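Local coordinates for LRA-12 (Uncultured bacterium, PDB 5AEB), which is a class B3 metallo-beta-lactamase with two zinc ions in its active site that probably hydrolyses beta-lactam antibiotics, carbapenems among them, at residues M186-F195 with L261-N270. Numbering follows the deposited sequence.
Sequences MPTIVIEKKF and LQKEYEKHLN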
# COMPACT_ATOMS: atom_id res chain seq x y z
N MET A 186 0.39 -7.23 2.90
CA MET A 186 0.20 -8.56 3.54
C MET A 186 -0.65 -9.48 2.62
O MET A 186 -1.64 -9.02 2.05
CB MET A 186 -0.44 -8.43 4.94
CG MET A 186 0.31 -7.46 5.87
SD MET A 186 2.08 -7.78 5.89
CE MET A 186 2.18 -9.20 6.98
N PRO A 187 -0.25 -10.76 2.46
CA PRO A 187 -0.97 -11.68 1.56
C PRO A 187 -2.26 -12.22 2.18
O PRO A 187 -2.36 -13.40 2.49
CB PRO A 187 0.04 -12.81 1.34
CG PRO A 187 0.81 -12.83 2.63
CD PRO A 187 0.94 -11.40 3.05
N THR A 188 -3.22 -11.34 2.39
CA THR A 188 -4.50 -11.76 2.85
C THR A 188 -5.25 -12.34 1.65
O THR A 188 -4.92 -12.02 0.50
CB THR A 188 -5.25 -10.58 3.49
OG1 THR A 188 -5.38 -9.52 2.52
CG2 THR A 188 -4.47 -10.05 4.75
N ILE A 189 -6.21 -13.20 1.93
CA ILE A 189 -7.04 -13.82 0.90
C ILE A 189 -8.41 -13.17 0.89
O ILE A 189 -9.09 -13.03 1.93
CB ILE A 189 -7.16 -15.34 1.12
CG1 ILE A 189 -5.77 -15.98 1.02
CG2 ILE A 189 -8.17 -15.96 0.15
CD1 ILE A 189 -5.74 -17.41 1.51
N VAL A 190 -8.83 -12.81 -0.31
CA VAL A 190 -10.00 -12.00 -0.50
C VAL A 190 -11.22 -12.88 -0.85
O VAL A 190 -12.35 -12.50 -0.59
CB VAL A 190 -9.69 -10.92 -1.59
CG1 VAL A 190 -10.94 -10.44 -2.31
CG2 VAL A 190 -8.94 -9.76 -0.98
N ILE A 191 -10.96 -14.03 -1.44
CA ILE A 191 -12.02 -14.93 -1.90
C ILE A 191 -12.57 -15.82 -0.78
O ILE A 191 -11.87 -16.13 0.19
CB ILE A 191 -11.58 -15.82 -3.09
CG1 ILE A 191 -10.09 -16.17 -2.99
CG2 ILE A 191 -11.84 -15.09 -4.39
CD1 ILE A 191 -9.74 -17.64 -3.05
N GLU A 192 -13.81 -16.24 -0.92
CA GLU A 192 -14.41 -17.16 0.06
C GLU A 192 -14.27 -18.62 -0.35
O GLU A 192 -14.44 -19.50 0.48
CB GLU A 192 -15.86 -16.77 0.34
CG GLU A 192 -15.96 -15.43 1.07
CD GLU A 192 -17.27 -14.70 0.83
OE1 GLU A 192 -17.67 -14.51 -0.34
OE2 GLU A 192 -17.91 -14.32 1.84
N LYS A 193 -13.94 -18.87 -1.61
CA LYS A 193 -13.84 -20.23 -2.14
C LYS A 193 -12.40 -20.76 -2.20
O LYS A 193 -11.45 -20.04 -1.86
CB LYS A 193 -14.54 -20.33 -3.51
CG LYS A 193 -13.96 -19.45 -4.62
CD LYS A 193 -14.78 -19.56 -5.91
CE LYS A 193 -15.96 -18.60 -5.92
NZ LYS A 193 -17.07 -19.05 -6.80
N LYS A 194 -12.26 -22.02 -2.61
CA LYS A 194 -10.96 -22.68 -2.78
C LYS A 194 -10.22 -22.08 -3.97
O LYS A 194 -10.85 -21.68 -4.96
CB LYS A 194 -11.18 -24.17 -3.05
CG LYS A 194 -10.91 -25.10 -1.88
CD LYS A 194 -11.94 -24.96 -0.77
CE LYS A 194 -11.38 -25.46 0.56
NZ LYS A 194 -12.35 -25.13 1.63
N PHE A 195 -8.89 -22.07 -3.89
CA PHE A 195 -8.04 -21.57 -4.97
C PHE A 195 -8.36 -22.20 -6.32
O PHE A 195 -8.43 -21.50 -7.35
CB PHE A 195 -6.56 -21.81 -4.66
CG PHE A 195 -6.01 -20.91 -3.59
CD1 PHE A 195 -6.27 -19.55 -3.60
CD2 PHE A 195 -5.20 -21.43 -2.59
CE1 PHE A 195 -5.76 -18.72 -2.61
CE2 PHE A 195 -4.69 -20.60 -1.61
CZ PHE A 195 -4.96 -19.25 -1.62
N LEU A 261 -1.46 -15.84 8.05
CA LEU A 261 -1.82 -15.80 6.66
C LEU A 261 -1.42 -17.10 5.93
O LEU A 261 -2.06 -17.50 4.97
CB LEU A 261 -1.25 -14.55 5.99
CG LEU A 261 -1.70 -13.19 6.56
CD1 LEU A 261 -0.86 -12.11 5.92
CD2 LEU A 261 -3.19 -12.91 6.38
N GLN A 262 -0.36 -17.74 6.42
CA GLN A 262 0.07 -19.05 5.93
C GLN A 262 -1.01 -20.13 6.19
O GLN A 262 -1.38 -20.86 5.27
CB GLN A 262 1.40 -19.43 6.58
CG GLN A 262 1.81 -20.89 6.43
CD GLN A 262 2.22 -21.22 5.01
OE1 GLN A 262 2.89 -20.43 4.34
NE2 GLN A 262 1.81 -22.39 4.53
N LYS A 263 -1.52 -20.19 7.43
CA LYS A 263 -2.63 -21.10 7.80
C LYS A 263 -3.88 -20.84 6.94
O LYS A 263 -4.60 -21.78 6.56
CB LYS A 263 -3.00 -20.95 9.27
CG LYS A 263 -1.85 -21.21 10.25
CD LYS A 263 -1.07 -22.48 9.88
CE LYS A 263 0.38 -22.42 10.31
NZ LYS A 263 0.51 -22.32 11.79
N GLU A 264 -4.12 -19.56 6.65
CA GLU A 264 -5.22 -19.14 5.82
C GLU A 264 -5.04 -19.68 4.39
O GLU A 264 -5.98 -20.23 3.81
CB GLU A 264 -5.31 -17.62 5.83
CG GLU A 264 -6.56 -17.07 5.17
CD GLU A 264 -7.80 -17.49 5.89
OE1 GLU A 264 -8.16 -18.68 5.83
OE2 GLU A 264 -8.43 -16.63 6.54
N TYR A 265 -3.84 -19.52 3.84
CA TYR A 265 -3.47 -20.06 2.55
C TYR A 265 -3.73 -21.57 2.46
O TYR A 265 -4.24 -22.05 1.45
CB TYR A 265 -2.01 -19.73 2.24
CG TYR A 265 -1.34 -20.59 1.19
CD1 TYR A 265 -1.62 -20.43 -0.15
CD2 TYR A 265 -0.42 -21.58 1.55
CE1 TYR A 265 -1.00 -21.20 -1.11
CE2 TYR A 265 0.20 -22.36 0.59
CZ TYR A 265 -0.11 -22.16 -0.74
OH TYR A 265 0.50 -22.92 -1.70
N GLU A 266 -3.38 -22.30 3.51
CA GLU A 266 -3.59 -23.76 3.61
C GLU A 266 -5.06 -24.18 3.56
O GLU A 266 -5.40 -25.17 2.91
CB GLU A 266 -2.91 -24.33 4.87
CG GLU A 266 -1.41 -24.53 4.73
CD GLU A 266 -0.70 -24.72 6.06
OE1 GLU A 266 -1.26 -25.35 6.98
OE2 GLU A 266 0.45 -24.25 6.19
N LYS A 267 -5.92 -23.46 4.26
CA LYS A 267 -7.35 -23.67 4.18
C LYS A 267 -7.90 -23.37 2.77
O LYS A 267 -8.87 -23.99 2.33
CB LYS A 267 -8.06 -22.77 5.19
CG LYS A 267 -7.92 -23.21 6.65
CD LYS A 267 -8.52 -22.18 7.59
CE LYS A 267 -8.82 -22.78 8.96
NZ LYS A 267 -7.59 -23.23 9.67
N HIS A 268 -7.23 -22.41 2.11
CA HIS A 268 -7.57 -21.75 0.83
C HIS A 268 -8.47 -20.47 0.86
O HIS A 268 -8.86 -20.01 -0.20
CB HIS A 268 -7.95 -22.76 -0.28
CG HIS A 268 -7.01 -23.97 -0.41
ND1 HIS A 268 -5.69 -23.91 -0.11
CD2 HIS A 268 -7.26 -25.30 -0.82
CE1 HIS A 268 -5.12 -25.13 -0.32
NE2 HIS A 268 -6.08 -25.98 -0.75
N LEU A 269 -8.77 -19.83 2.02
CA LEU A 269 -9.83 -18.78 1.99
C LEU A 269 -10.23 -17.87 3.23
O LEU A 269 -9.87 -18.05 4.32
CB LEU A 269 -11.11 -19.40 1.41
CG LEU A 269 -11.83 -20.49 2.28
CD1 LEU A 269 -13.03 -19.92 3.07
CD2 LEU A 269 -12.27 -21.74 1.50
N ASN A 270 -11.05 -16.87 2.93
CA ASN A 270 -11.61 -15.92 3.87
C ASN A 270 -11.78 -14.57 3.19
O ASN A 270 -12.89 -14.19 2.79
CB ASN A 270 -10.73 -15.76 5.10
CG ASN A 270 -11.49 -15.20 6.29
OD1 ASN A 270 -12.72 -15.25 6.34
ND2 ASN A 270 -10.75 -14.66 7.27
O HOH W 1 -3.54 -15.58 3.69
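The loop that follows strand 178-184 and runs along the di-zinc site rests on the C-terminal helix 251-267 through Leu-261, whose two methyls divide between neighbours: CD1 packs tightly on Pro-187 CD (3.5 Å), while CD2 lies alongside Thr-188 CG2. A single water donates to both Pro-187 O (2.8 Å) and Leu-261 O, bridging the two backbones. One turn further along, Ile-189 sends CD1 onto the helix backbone, 3.6 Å from Tyr-265 CA. Where the helix ends, His-268 takes positive phi and its ND1 donates to Tyr-265 O (2.8 Å) in the carbonyl plane, a bond that fixes the imidazole. Phe-195, with CG anti to its carbonyl carbon (chi1 -72°), then brings CE2 to Tyr-265 CD1 (3.4 Å), rim to rim, and CD2 to His-268 ND1 (3.5 Å), while His-268 O lies over one ring face. Past this aromatic cluster, Asn-270 N donates almost straight to Ile-191 O (3.0 Å). Val-190 points away from the helix and touches the zinc ligand His-161, to whose ND1 Thr-188 O is joined by a weak hydrogen bond. The pairing thus joins an active-site loop to the outer helical layer of the alpha-beta/beta-alpha sandwich of metallo-beta-lactamases.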